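Side-chain contacts in condensin complex subunit 3 (Schizosaccharomyces pombe, PDB 5OQR), which serves as a regulatory subunit of condensin, the complex required to convert interphase chromatin into condensed, mitotic-like chromosomes: residues 252-255 / 256-259; 278-281 / 282-286; 290-293 / 294-297; 315-318 / 319-323. All coordinates share one frame; numbering follows the deposited sequence.

Contact 1. Residues 252-255 / 256-259; sequences YQWI and ENAD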
loop_
_atom_site.group_PDB
_atom_site.type_symbol
_atom_site.label_atom_id
_atom_site.label_comp_id
_atom_site.label_asym_id
_atom_site.label_seq_id
_atom_site.Cartn_x
_atom_site.Cartn_y
_atom_site.Cartn_z
ATOM N N TYR A 252 -8.324 19.816 -10.679
ATOM C CA TYR A 252 -8.964 21.118 -10.519
ATOM C C TYR A 252 -8.028 22.158 -9.920
ATOM O O TYR A 252 -8.138 23.345 -10.240
ATOM C CB TYR A 252 -10.222 20.990 -9.659
ATOM C CG TYR A 252 -11.413 20.430 -10.407
ATOM C CD1 TYR A 252 -11.997 21.137 -11.447
ATOM C CD2 TYR A 252 -11.955 19.199 -10.070
ATOM C CE1 TYR A 252 -13.082 20.633 -12.134
ATOM C CE2 TYR A 252 -13.041 18.687 -10.750
ATOM C CZ TYR A 252 -13.600 19.409 -11.781
ATOM O OH TYR A 252 -14.684 18.904 -12.464
ATOM N N GLN A 253 -7.107 21.738 -9.055
ATOM C CA GLN A 253 -6.141 22.674 -8.488
ATOM C C GLN A 253 -4.833 22.678 -9.276
ATOM O O GLN A 253 -4.404 23.722 -9.774
ATOM C CB GLN A 253 -5.867 22.336 -7.020
ATOM C CG GLN A 253 -5.023 23.390 -6.310
ATOM C CD GLN A 253 -4.229 22.825 -5.153
ATOM O OE1 GLN A 253 -4.659 21.885 -4.487
ATOM N NE2 GLN A 253 -3.052 23.393 -4.914
ATOM N N TRP A 254 -4.187 21.517 -9.388
ATOM C CA TRP A 254 -2.878 21.462 -10.029
ATOM C C TRP A 254 -2.959 21.881 -11.490
ATOM O O TRP A 254 -2.077 22.587 -11.990
ATOM C CB TRP A 254 -2.291 20.058 -9.897
ATOM C CG TRP A 254 -1.826 19.757 -8.508
ATOM C CD1 TRP A 254 -2.215 20.383 -7.362
ATOM C CD2 TRP A 254 -0.869 18.767 -8.117
ATOM N NE1 TRP A 254 -1.567 19.840 -6.283
ATOM C CE2 TRP A 254 -0.733 18.846 -6.719
ATOM C CE3 TRP A 254 -0.116 17.820 -8.815
ATOM C CZ2 TRP A 254 0.123 18.015 -6.005
ATOM C CZ3 TRP A 254 0.733 16.995 -8.103
ATOM C CH2 TRP A 254 0.845 17.098 -6.713
ATOM N N ILE A 255 -4.009 21.455 -12.193
ATOM C CA ILE A 255 -4.196 21.900 -13.568
ATOM C C ILE A 255 -4.295 23.417 -13.624
ATOM O O ILE A 255 -3.915 24.037 -14.625
ATOM C CB ILE A 255 -5.443 21.224 -14.176
ATOM C CG1 ILE A 255 -5.605 21.593 -15.649
ATOM C CG2 ILE A 255 -6.698 21.640 -13.421
ATOM C CD1 ILE A 255 -4.413 21.247 -16.522
ATOM N N GLU A 256 -4.808 24.038 -12.561
ATOM C CA GLU A 256 -4.918 25.492 -12.526
ATOM C C GLU A 256 -3.544 26.143 -12.442
ATOM O O GLU A 256 -3.269 27.121 -13.146
ATOM C CB GLU A 256 -5.785 25.917 -11.339
ATOM C CG GLU A 256 -6.604 27.172 -11.574
ATOM C CD GLU A 256 -7.666 26.980 -12.639
ATOM O OE1 GLU A 256 -7.564 27.618 -13.708
ATOM O OE2 GLU A 256 -8.596 26.177 -12.413
ATOM N N ASN A 257 -2.667 25.615 -11.585
ATOM C CA ASN A 257 -1.315 26.149 -11.481
ATOM C C ASN A 257 -0.543 26.004 -12.785
ATOM O O ASN A 257 0.428 26.736 -13.001
ATOM C CB ASN A 257 -0.558 25.444 -10.356
ATOM C CG ASN A 257 -1.299 25.490 -9.031
ATOM O OD1 ASN A 257 -1.362 24.496 -8.310
ATOM N ND2 ASN A 257 -1.867 26.645 -8.708
ATOM N N ALA A 258 -0.949 25.078 -13.653
ATOM C CA ALA A 258 -0.313 24.876 -14.947
ATOM C C ALA A 258 -1.049 25.600 -16.069
ATOM O O ALA A 258 -0.966 25.191 -17.231
ATOM C CB ALA A 258 -0.212 23.383 -15.256
ATOM N N ASP A 259 -1.775 26.667 -15.739
ATOM C CA ASP A 259 -2.452 27.494 -16.735
ATOM C C ASP A 259 -3.488 26.699 -17.521
ATOM O O ASP A 259 -3.744 26.981 -18.694
ATOM C CB ASP A 259 -1.442 28.133 -17.689
ATOM C CG ASP A 259 -0.206 28.644 -16.972
ATOM O OD1 ASP A 259 -0.263 29.751 -16.397
ATOM O OD2 ASP A 259 0.823 27.937 -16.982
#

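Contact 2. Residues 278-281 / 282-286; sequences AVLA and IKKFF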
loop_
_atom_site.group_PDB
_atom_site.type_symbol
_atom_site.label_atom_id
_atom_site.label_comp_id
_atom_site.label_asym_id
_atom_site.label_seq_id
_atom_site.Cartn_x
_atom_site.Cartn_y
_atom_site.Cartn_z
ATOM N N ALA A 278 2.762 8.965 -14.490
ATOM C CA ALA A 278 2.278 9.965 -15.435
ATOM C C ALA A 278 1.085 9.444 -16.224
ATOM O O ALA A 278 0.129 10.183 -16.477
ATOM C CB ALA A 278 3.405 10.384 -16.375
ATOM N N VAL A 279 1.120 8.172 -16.620
ATOM C CA VAL A 279 -0.017 7.582 -17.320
ATOM C C VAL A 279 -1.246 7.584 -16.421
ATOM O O VAL A 279 -2.333 8.011 -16.824
ATOM C CB VAL A 279 0.326 6.160 -17.801
ATOM C CG1 VAL A 279 -0.902 5.475 -18.389
ATOM C CG2 VAL A 279 1.440 6.203 -18.828
ATOM N N LEU A 280 -1.089 7.101 -15.187
ATOM C CA LEU A 280 -2.214 7.038 -14.262
ATOM C C LEU A 280 -2.805 8.421 -14.016
ATOM O O LEU A 280 -4.030 8.582 -13.976
ATOM C CB LEU A 280 -1.766 6.401 -12.946
ATOM C CG LEU A 280 -2.798 6.311 -11.821
ATOM C CD1 LEU A 280 -3.955 5.409 -12.212
ATOM C CD2 LEU A 280 -2.138 5.816 -10.550
ATOM N N ALA A 281 -1.951 9.431 -13.851
ATOM C CA ALA A 281 -2.442 10.789 -13.647
ATOM C C ALA A 281 -3.299 11.249 -14.818
ATOM O O ALA A 281 -4.361 11.851 -14.622
ATOM C CB ALA A 281 -1.266 11.742 -13.436
ATOM N N ILE A 282 -2.859 10.975 -16.046
ATOM C CA ILE A 282 -3.635 11.367 -17.219
ATOM C C ILE A 282 -4.986 10.669 -17.210
ATOM O O ILE A 282 -6.031 11.295 -17.418
ATOM C CB ILE A 282 -2.846 11.062 -18.507
ATOM C CG1 ILE A 282 -1.595 11.939 -18.582
ATOM C CG2 ILE A 282 -3.716 11.285 -19.746
ATOM C CD1 ILE A 282 -0.620 11.535 -19.670
ATOM N N LYS A 283 -4.986 9.357 -16.975
ATOM C CA LYS A 283 -6.236 8.608 -16.972
ATOM C C LYS A 283 -7.186 9.126 -15.901
ATOM O O LYS A 283 -8.387 9.276 -16.149
ATOM C CB LYS A 283 -5.952 7.122 -16.768
ATOM C CG LYS A 283 -5.123 6.509 -17.877
ATOM C CD LYS A 283 -5.063 5.001 -17.774
ATOM C CE LYS A 283 -4.411 4.400 -19.004
ATOM N NZ LYS A 283 -4.416 2.916 -18.985
ATOM N N LYS A 284 -6.667 9.410 -14.708
ATOM C CA LYS A 284 -7.524 9.897 -13.634
ATOM C C LYS A 284 -8.024 11.308 -13.920
ATOM O O LYS A 284 -9.171 11.639 -13.604
ATOM C CB LYS A 284 -6.774 9.851 -12.301
ATOM C CG LYS A 284 -6.589 8.453 -11.732
ATOM C CD LYS A 284 -7.921 7.737 -11.581
ATOM C CE LYS A 284 -7.852 6.625 -10.548
ATOM N NZ LYS A 284 -7.072 5.452 -11.026
ATOM N N PHE A 285 -7.182 12.153 -14.512
ATOM C CA PHE A 285 -7.632 13.487 -14.891
ATOM C C PHE A 285 -8.850 13.413 -15.803
ATOM O O PHE A 285 -9.815 14.166 -15.626
ATOM C CB PHE A 285 -6.499 14.249 -15.576
ATOM C CG PHE A 285 -6.919 15.572 -16.150
ATOM C CD1 PHE A 285 -7.341 15.668 -17.465
ATOM C CD2 PHE A 285 -6.897 16.719 -15.376
ATOM C CE1 PHE A 285 -7.732 16.878 -17.998
ATOM C CE2 PHE A 285 -7.287 17.935 -15.902
ATOM C CZ PHE A 285 -7.705 18.015 -17.215
ATOM N N PHE A 286 -8.828 12.512 -16.782
ATOM C CA PHE A 286 -9.927 12.406 -17.731
ATOM C C PHE A 286 -11.091 11.581 -17.206
ATOM O O PHE A 286 -12.168 11.614 -17.808
ATOM C CB PHE A 286 -9.424 11.817 -19.050
ATOM C CG PHE A 286 -8.607 12.777 -19.860
ATOM C CD1 PHE A 286 -9.169 13.945 -20.339
ATOM C CD2 PHE A 286 -7.281 12.515 -20.144
ATOM C CE1 PHE A 286 -8.424 14.836 -21.082
ATOM C CE2 PHE A 286 -6.530 13.402 -20.887
ATOM C CZ PHE A 286 -7.104 14.564 -21.357
#

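Contact 3. Residues 290-293 / 294-297; sequences VDSL and SQLE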
loop_
_atom_site.group_PDB
_atom_site.type_symbol
_atom_site.label_atom_id
_atom_site.label_comp_id
_atom_site.label_asym_id
_atom_site.label_seq_id
_atom_site.Cartn_x
_atom_site.Cartn_y
_atom_site.Cartn_z
ATOM N N VAL A 290 -14.130 14.264 -18.107
ATOM C CA VAL A 290 -14.397 13.555 -19.355
ATOM C C VAL A 290 -14.654 14.537 -20.490
ATOM O O VAL A 290 -14.375 14.236 -21.656
ATOM C CB VAL A 290 -15.584 12.588 -19.178
ATOM C CG1 VAL A 290 -15.855 11.837 -20.474
ATOM C CG2 VAL A 290 -15.310 11.612 -18.051
ATOM N N ASP A 291 -15.194 15.716 -20.175
ATOM C CA ASP A 291 -15.478 16.700 -21.214
ATOM C C ASP A 291 -14.219 17.072 -21.985
ATOM O O ASP A 291 -14.271 17.309 -23.197
ATOM C CB ASP A 291 -16.108 17.948 -20.596
ATOM C CG ASP A 291 -15.283 18.513 -19.452
ATOM O OD1 ASP A 291 -14.793 17.720 -18.622
ATOM O OD2 ASP A 291 -15.121 19.750 -19.384
ATOM N N SER A 292 -13.076 17.123 -21.299
ATOM C CA SER A 292 -11.839 17.539 -21.949
ATOM C C SER A 292 -11.334 16.490 -22.930
ATOM O O SER A 292 -10.652 16.833 -23.901
ATOM C CB SER A 292 -10.769 17.830 -20.898
ATOM O OG SER A 292 -11.155 18.906 -20.063
ATOM N N LEU A 293 -11.654 15.215 -22.699
ATOM C CA LEU A 293 -11.142 14.161 -23.567
ATOM C C LEU A 293 -11.546 14.397 -25.015
ATOM O O LEU A 293 -10.754 14.165 -25.935
ATOM C CB LEU A 293 -11.641 12.800 -23.088
ATOM C CG LEU A 293 -10.979 11.593 -23.755
ATOM C CD1 LEU A 293 -9.531 11.457 -23.312
ATOM C CD2 LEU A 293 -11.751 10.320 -23.462
ATOM N N SER A 294 -12.774 14.860 -25.239
ATOM C CA SER A 294 -13.259 15.129 -26.586
ATOM C C SER A 294 -12.723 16.433 -27.158
ATOM O O SER A 294 -13.050 16.766 -28.301
ATOM C CB SER A 294 -14.788 15.162 -26.594
ATOM O OG SER A 294 -15.327 13.959 -26.082
ATOM N N GLN A 295 -11.918 17.175 -26.402
ATOM C CA GLN A 295 -11.374 18.449 -26.850
ATOM C C GLN A 295 -9.922 18.353 -27.290
ATOM O O GLN A 295 -9.349 19.363 -27.709
ATOM C CB GLN A 295 -11.508 19.492 -25.737
ATOM C CG GLN A 295 -12.904 20.071 -25.612
ATOM C CD GLN A 295 -13.124 20.789 -24.299
ATOM O OE1 GLN A 295 -12.185 21.018 -23.537
ATOM N NE2 GLN A 295 -14.373 21.146 -24.023
ATOM N N LEU A 296 -9.310 17.178 -27.195
ATOM C CA LEU A 296 -7.950 16.996 -27.677
ATOM C C LEU A 296 -7.947 16.786 -29.185
ATOM O O LEU A 296 -8.748 16.020 -29.726
ATOM C CB LEU A 296 -7.287 15.803 -26.992
ATOM C CG LEU A 296 -7.038 15.906 -25.488
ATOM C CD1 LEU A 296 -6.463 14.596 -24.977
ATOM C CD2 LEU A 296 -6.105 17.057 -25.156
ATOM N N GLU A 297 -7.034 17.476 -29.861
ATOM C CA GLU A 297 -6.870 17.361 -31.300
ATOM C C GLU A 297 -5.433 16.974 -31.617
ATOM O O GLU A 297 -4.490 17.481 -31.002
ATOM C CB GLU A 297 -7.230 18.671 -32.008
ATOM C CG GLU A 297 -8.659 19.123 -31.767
ATOM C CD GLU A 297 -9.681 18.096 -32.219
ATOM O OE1 GLU A 297 -9.422 17.392 -33.217
ATOM O OE2 GLU A 297 -10.743 17.989 -31.569
HETATM O O HOH W 1 -10.264 14.384 -28.659
#

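Contact 4. Residues 315-318 / 319-323; sequences RTFN and EICIE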
loop_
_atom_site.group_PDB
_atom_site.type_symbol
_atom_site.label_atom_id
_atom_site.label_comp_id
_atom_site.label_asym_id
_atom_site.label_seq_id
_atom_site.Cartn_x
_atom_site.Cartn_y
_atom_site.Cartn_z
ATOM N N ARG A 315 -0.347 8.379 -26.482
ATOM C CA ARG A 315 -0.378 6.953 -26.175
ATOM C C ARG A 315 -1.405 6.646 -25.093
ATOM O O ARG A 315 -2.063 5.599 -25.131
ATOM C CB ARG A 315 1.016 6.485 -25.756
ATOM C CG ARG A 315 1.057 5.124 -25.070
ATOM C CD ARG A 315 0.979 5.262 -23.552
ATOM N NE ARG A 315 1.134 3.979 -22.871
ATOM C CZ ARG A 315 2.222 3.582 -22.220
ATOM N NH1 ARG A 315 2.242 2.390 -21.644
ATOM N NH2 ARG A 315 3.291 4.361 -22.131
ATOM N N THR A 316 -1.551 7.540 -24.113
ATOM C CA THR A 316 -2.532 7.323 -23.055
ATOM C C THR A 316 -3.947 7.578 -23.559
ATOM O O THR A 316 -4.869 6.815 -23.247
ATOM C CB THR A 316 -2.224 8.221 -21.858
ATOM O OG1 THR A 316 -0.857 8.049 -21.464
ATOM C CG2 THR A 316 -3.125 7.868 -20.682
ATOM N N PHE A 317 -4.139 8.654 -24.324
ATOM C CA PHE A 317 -5.433 8.919 -24.942
ATOM C C PHE A 317 -5.890 7.722 -25.764
ATOM O O PHE A 317 -7.042 7.286 -25.668
ATOM C CB PHE A 317 -5.335 10.177 -25.807
ATOM C CG PHE A 317 -6.518 10.402 -26.702
ATOM C CD1 PHE A 317 -7.588 11.165 -26.278
ATOM C CD2 PHE A 317 -6.550 9.866 -27.977
ATOM C CE1 PHE A 317 -8.673 11.378 -27.101
ATOM C CE2 PHE A 317 -7.633 10.074 -28.803
ATOM C CZ PHE A 317 -8.694 10.833 -28.365
ATOM N N ASN A 318 -4.989 7.176 -26.580
ATOM C CA ASN A 318 -5.307 5.981 -27.352
ATOM C C ASN A 318 -5.600 4.801 -26.432
ATOM O O ASN A 318 -6.482 3.984 -26.717
ATOM C CB ASN A 318 -4.148 5.663 -28.299
ATOM C CG ASN A 318 -4.411 4.455 -29.168
ATOM O OD1 ASN A 318 -5.262 4.488 -30.052
ATOM N ND2 ASN A 318 -3.666 3.384 -28.934
ATOM N N GLU A 319 -4.876 4.703 -25.319
ATOM C CA GLU A 319 -5.105 3.620 -24.369
ATOM C C GLU A 319 -6.485 3.726 -23.730
ATOM O O GLU A 319 -7.183 2.718 -23.574
ATOM C CB GLU A 319 -4.014 3.641 -23.301
ATOM C CG GLU A 319 -3.642 2.283 -22.750
ATOM C CD GLU A 319 -2.264 2.281 -22.120
ATOM O OE1 GLU A 319 -2.169 2.500 -20.894
ATOM O OE2 GLU A 319 -1.273 2.079 -22.854
ATOM N N ILE A 320 -6.893 4.940 -23.356
ATOM C CA ILE A 320 -8.202 5.143 -22.742
ATOM C C ILE A 320 -9.308 4.764 -23.718
ATOM O O ILE A 320 -10.171 3.929 -23.420
ATOM C CB ILE A 320 -8.350 6.601 -22.268
ATOM C CG1 ILE A 320 -7.364 6.895 -21.137
ATOM C CG2 ILE A 320 -9.778 6.885 -21.808
ATOM C CD1 ILE A 320 -7.178 8.368 -20.858
ATOM N N CYS A 321 -9.300 5.378 -24.903
ATOM C CA CYS A 321 -10.400 5.199 -25.844
ATOM C C CYS A 321 -10.608 3.732 -26.194
ATOM O O CYS A 321 -11.745 3.291 -26.389
ATOM C CB CYS A 321 -10.140 6.017 -27.108
ATOM S SG CYS A 321 -10.152 7.798 -26.845
ATOM N N ILE A 322 -9.527 2.959 -26.286
ATOM C CA ILE A 322 -9.658 1.536 -26.583
ATOM C C ILE A 322 -10.345 0.817 -25.429
ATOM O O ILE A 322 -11.271 0.023 -25.632
ATOM C CB ILE A 322 -8.279 0.926 -26.895
ATOM C CG1 ILE A 322 -7.760 1.476 -28.226
ATOM C CG2 ILE A 322 -8.356 -0.600 -26.945
ATOM C CD1 ILE A 322 -6.361 1.033 -28.592
ATOM N N GLU A 323 -9.898 1.078 -24.200
ATOM C CA GLU A 323 -10.535 0.471 -23.037
ATOM C C GLU A 323 -11.983 0.925 -22.919
ATOM O O GLU A 323 -12.893 0.107 -22.748
ATOM C CB GLU A 323 -9.754 0.829 -21.775
ATOM C CG GLU A 323 -10.297 0.200 -20.496
ATOM C CD GLU A 323 -10.325 1.170 -19.328
ATOM O OE1 GLU A 323 -11.081 0.919 -18.365
ATOM O OE2 GLU A 323 -9.597 2.185 -19.372
#

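Contact 1. Residues 252-255 / 256-259
Gln253 and Asn257 stand one helical turn apart at the end of helix 240-257; a backbone hydrogen bond joins them, while their side-chain amides merely come near. Among the backbone bonds, Asn257 N reaches Gln253 O over 3.1 Å and Ala258 N reaches Trp254 O over 3.2 Å. Weak i to i+3 bonds, from Glu256 N to Gln253 O and from Ala258 N to Ile255 O, appear beside these i to i+4 ones as the helix ends.

The side-chain amides meet more loosely. With CG of Asn257 beside its own backbone N (chi1 -54°), the amide swings back along the helix, and OD1 comes to 4.0 Å from Gln253 NE2, too long for a hydrogen bond; the two amide planes stand almost perpendicular, 84° apart. Asn257 OD1 lies 3.8 Å from Trp254 CA and accepts a weak bond from Phe219 N, while the Phe219 ring stacks on that of Trp254. A leucine in place of Asn257 would probably leave Phe219 N without this acceptor and loosen the tie between helix end and loop.

On the buried side Trp254 and Ala258 both touch Leu265 of helix 262-266.

Asp259, at positive phi, is the C-prime residue of a Schellman motif: Asp259 N bonds Glu256 O at 3.0 Å and Asn260 N turns back to Ile255 O, closing helix 240-257 within the fifth HEAT repeat (222-259).

Contact 2. Residues 278-281 / 282-286
Val279 CG1 lies opposite its own backbone N across the CA-CB bond (chi1 173°), while Lys283 sets CG next to its backbone N (chi1 -62°) and runs extended from there. Side by side and pointing the same way, the two bring CG1 of Val279 to 3.7 Å from CE of Lys283. The methylene chain of the lysine thus lies alongside an apolar neighbour, and its ammonium group is carried on to helix 308-324, where NZ forms a salt bridge with Glu319.

One residue further on, Lys284 behaves differently. Its chain bends at chi2 and again at chi4 and crosses Leu280 obliquely: Lys284 CG passes 4.1 Å from Leu280 CD1, and NZ curls over the same methyl before giving a weak hydrogen bond to Leu235 O.

Beneath these side chains runs a regular alpha helix, in a largely helical chain that carries nine HEAT repeats; its place beside helix 240-257 is consistent with a layer of a solenoid. Four consecutive i to i+4 bonds cross from 278-281 to 282-286, among them Lys283 N to Val279 O at 3.0 Å and Phe285 N to Ala281 O at 2.8 Å.

On the buried flank Ile282 points its CG1 branch back along the helix, 3.2 Å from Ala278 O, and its side chain touches Thr316. Ala281 offers just a methyl group and lets Leu235 of helix 224-235 approach. At the far end Phe285 packs on Leu250 and Ala251 of helix 240-257.

Contact 3. Residues 290-293 / 294-297
Ser292 and Gln295 meet where a short, weakly bonded helical turn gives way to loop. Gln295 keeps CG beside its backbone N (chi1 -79°) and stretches its chain from there, so that the amide reaches back over the preceding turn. Gln295 CD passes 3.8 Å from Asp291 O, and Gln295 OE1 stops at 3.8 Å from Ser292 CA; Ser292 OG, likewise folded next to its own backbone N, lies 4.2 Å from Gln295 OE1, too far for a hydrogen bond. Glutamine and serine side chains are therefore neighbours by packing, and the hydrogen bond between the two residues is in the backbone: Gln295 N donates to Ser292 O at 2.8 Å, approaching from above the carbonyl plane, 60° out of it.

From Leu293 to Leu296 the chain makes a type I beta turn, which leads from the weakly bonded turn about 290-293 into the loop before helix 300-304. Leu296 N is 3.6 Å from Leu293 O across this turn, and a water spans its mouth, donating to Leu293 O at 2.8 Å and, over a very short and less certain distance, to Leu296 O. The latter oxygen accepts a further bond from Lys332 NZ, which forms a salt bridge with Glu297.

The two leucines use different conformers to reach a common apolar neighbourhood. Leu293 turns CG away from its backbone N (chi1 -169°), whereas Leu296 holds CG beside it, with the branch poised 4.1 Å from Ser292 O. Both side chains pack on Phe286 of helix 275-288 and Phe317 of helix 308-324, while Ser294 and Gln295 remain on the exposed side.

Contact 4. Residues 315-318 / 319-323
Ile320 N donates to Thr316 O over 2.8 Å, the shortest of the i to i+4 bonds joining 315-318 to 319-323. On one flank the same spacing carries a salt bridge: Arg315 NE meets Glu319 OE2 at 3.1 Å, nearly straight (177°). The carboxylate oxygen lies in the guanidinium plane, at its edge, whereas the arginine comes from above the carboxylate plane, 41° out of it. Glu319 OE1 makes another salt bridge, with Lys283 NZ of helix 275-288. Arg315 directs CG away from its backbone N (chi1 165°) and bends at chi2, which lays its chain alongside Glu319. Gln365 accepts a bond from its NH2, and Tyr368 receives a cation-pi contact. A methionine in place of Arg315 would probably cost Glu319 one of its two basic partners, leaving Lys283 as the other, and deprive Gln365 and Tyr368 of theirs.

On another flank Asn318, whose ND2 bonds Ser372 OG, takes Ile322 CD1 at 3.6 Å from that nitrogen.

Towards the interior, Cys321 SG stands over one face of the Phe317 ring, 3.9 Å from its centroid. Salt bridge and Cys sulfur-aromatic contact thus flank one helix, packed against helices 275-288 and 356-372, consistent with an alpha-solenoid.

The four contacts follow one another along the chain and pack as neighbours in the solenoid. Contact 2 is the hub: its centre is about 14, 13 and 11 Å from those of contacts 1, 3 and 4, and it touches all three. Ile255 CG1 of contact 1 lies 4.0 Å from Phe285 CE2, Phe286 CZ lies 3.7 Å from Leu296 CD1 of contact 3, and Lys283 NZ reaches Glu319 OE1 of contact 4 at 3.0 Å in a salt bridge. Contacts 3 and 4 meet through Leu293 CD1 and Phe317 CD1, 3.6 Å apart. Contact 1 stays about 14 Å from contact 4 at the nearest atoms.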